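Local coordinates for tail fiber protein (Acinetobacter phage AM24, PDB 5W5P), which probably recognises the capsular polysaccharide of its Acinetobacter baumannii host as a trimeric tailspike built around a right-handed parallel beta-helix, at residues His471-Ile476 with Ala597-Ser602. Residues are numbered along the deposited sequence; the frame is centred on the assembly and turned at random.
Sequences HTVAEI and AKVFSS
Ser601 OG donates a hydrogen bond to the backbone oxygen of Val473, OG to O 2.7 Å, joining the two facing antiparallel sheets of a beta-sandwich in the C-terminal part of the tailspike. The hydroxyl lies in the carbonyl plane, on a lone pair, with a C=O...O angle of 142°. Val473 pairs with Ala474 in a classic beta bulge opposite Leu580 of strand 577-582, which probably turns its carbonyl toward the other layer. The axes of 471-476 and 598-602 pass 7.2 Å apart at an angle of 33°, as strands of two packed layers rather than neighbours in one sheet.

Beside the hydroxyl, the side chains of Val599 and His471 pass alongside one another, running in opposite directions. With CG1 of Val599 anti to the backbone N (chi1 170°), the other methyl, CG2, falls beside that nitrogen and settles over one face of the imidazole, a CH-pi contact 3.6 Å from the ring centroid. The methyl sits off-centre, nearest to CE1 of His471, at 3.4 Å. Val473 CG1 approaches CG1 of Val599 more loosely, while Met500 of strand 492-503 touches both Val473 and Ser601.

Both ring nitrogens of His471 are engaged, which fixes the rotation of the buried imidazole: NE2 bonds Ser462 OG, and ND1 donates to Thr472 O at 3.0 Å, the acceptor close to the ring plane but ND1 itself above the carbonyl plane.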
loop_
_atom_site.group_PDB
_atom_site.type_symbol
_atom_site.label_atom_id
_atom_site.label_comp_id
_atom_site.label_asym_id
_atom_site.label_seq_id
_atom_site.Cartn_x
_atom_site.Cartn_y
_atom_site.Cartn_z
ATOM N N HIS A 471 44.103 30.574 13.195
ATOM C CA HIS A 471 42.933 30.809 12.357
ATOM C C HIS A 471 41.766 29.973 12.872
ATOM O O HIS A 471 41.887 28.752 13.011
ATOM C CB HIS A 471 43.234 30.465 10.896
ATOM C CG HIS A 471 42.409 31.235 9.915
ATOM N ND1 HIS A 471 41.031 31.200 9.912
ATOM C CD2 HIS A 471 42.767 32.065 8.906
ATOM C CE1 HIS A 471 40.575 31.977 8.946
ATOM N NE2 HIS A 471 41.608 32.514 8.320
ATOM N N THR A 472 40.648 30.631 13.165
ATOM C CA THR A 472 39.446 29.916 13.567
ATOM C C THR A 472 38.905 29.145 12.370
ATOM O O THR A 472 38.765 29.700 11.276
ATOM C CB THR A 472 38.392 30.894 14.090
ATOM O OG1 THR A 472 38.984 31.793 15.037
ATOM C CG2 THR A 472 37.245 30.150 14.753
ATOM N N VAL A 473 38.614 27.862 12.564
ATOM C CA VAL A 473 38.244 26.998 11.449
ATOM C C VAL A 473 36.843 26.425 11.580
ATOM O O VAL A 473 36.312 25.901 10.588
ATOM C CB VAL A 473 39.265 25.858 11.261
ATOM C CG1 VAL A 473 40.533 26.416 10.650
ATOM C CG2 VAL A 473 39.528 25.125 12.579
ATOM N N ALA A 474 36.210 26.535 12.741
ATOM C CA ALA A 474 34.922 25.898 12.960
ATOM C C ALA A 474 34.309 26.472 14.227
ATOM O O ALA A 474 35.005 27.046 15.071
ATOM C CB ALA A 474 35.054 24.374 13.065
ATOM N N GLU A 475 32.993 26.315 14.344
ATOM C CA GLU A 475 32.264 26.808 15.505
ATOM C C GLU A 475 31.114 25.856 15.790
ATOM O O GLU A 475 30.267 25.623 14.923
ATOM C CB GLU A 475 31.759 28.229 15.262
ATOM C CG GLU A 475 30.884 28.775 16.377
ATOM C CD GLU A 475 30.305 30.134 16.043
ATOM O OE1 GLU A 475 29.091 30.214 15.763
ATOM O OE2 GLU A 475 31.064 31.124 16.057
ATOM N N ILE A 476 31.094 25.298 16.992
ATOM C CA ILE A 476 30.010 24.437 17.434
ATOM C C ILE A 476 29.293 25.129 18.585
ATOM O O ILE A 476 29.840 26.015 19.249
ATOM C CB ILE A 476 30.511 23.040 17.854
ATOM C CG1 ILE A 476 31.372 23.138 19.113
ATOM C CG2 ILE A 476 31.291 22.385 16.716
ATOM C CD1 ILE A 476 31.976 21.820 19.537
ATOM N N ALA A 597 41.447 35.343 1.465
ATOM C CA ALA A 597 40.670 36.244 2.303
ATOM C C ALA A 597 39.842 35.528 3.360
ATOM O O ALA A 597 39.360 36.183 4.289
ATOM C CB ALA A 597 39.741 37.107 1.440
ATOM N N LYS A 598 39.669 34.214 3.255
ATOM C CA LYS A 598 38.788 33.521 4.183
ATOM C C LYS A 598 39.074 32.031 4.153
ATOM O O LYS A 598 39.652 31.503 3.198
ATOM C CB LYS A 598 37.313 33.766 3.849
ATOM C CG LYS A 598 36.929 33.326 2.449
ATOM C CD LYS A 598 35.564 33.866 2.063
ATOM C CE LYS A 598 35.430 34.013 0.566
ATOM N NZ LYS A 598 34.118 34.594 0.183
ATOM N N VAL A 599 38.643 31.363 5.216
ATOM C CA VAL A 599 38.602 29.910 5.285
ATOM C C VAL A 599 37.134 29.508 5.260
ATOM O O VAL A 599 36.371 29.852 6.172
ATOM C CB VAL A 599 39.315 29.376 6.534
ATOM C CG1 VAL A 599 39.052 27.885 6.698
ATOM C CG2 VAL A 599 40.805 29.657 6.439
ATOM N N PHE A 600 36.731 28.804 4.201
ATOM C CA PHE A 600 35.369 28.297 4.057
ATOM C C PHE A 600 35.355 26.836 4.491
ATOM O O PHE A 600 35.957 25.979 3.837
ATOM C CB PHE A 600 34.885 28.449 2.617
ATOM C CG PHE A 600 33.400 28.307 2.458
ATOM C CD1 PHE A 600 32.533 29.232 3.020
ATOM C CD2 PHE A 600 32.870 27.245 1.745
ATOM C CE1 PHE A 600 31.155 29.093 2.872
ATOM C CE2 PHE A 600 31.497 27.103 1.587
ATOM C CZ PHE A 600 30.640 28.027 2.150
ATOM N N SER A 601 34.673 26.545 5.589
ATOM C CA SER A 601 34.739 25.235 6.218
ATOM C C SER A 601 33.420 24.495 6.022
ATOM O O SER A 601 32.360 24.988 6.423
ATOM C CB SER A 601 35.067 25.372 7.701
ATOM O OG SER A 601 36.368 25.910 7.880
ATOM N N SER A 602 33.493 23.312 5.411
ATOM C CA SER A 602 32.361 22.394 5.293
ATOM C C SER A 602 32.519 21.335 6.379
ATOM O O SER A 602 33.244 20.354 6.199
ATOM C CB SER A 602 32.317 21.763 3.907
ATOM O OG SER A 602 32.013 22.721 2.910
#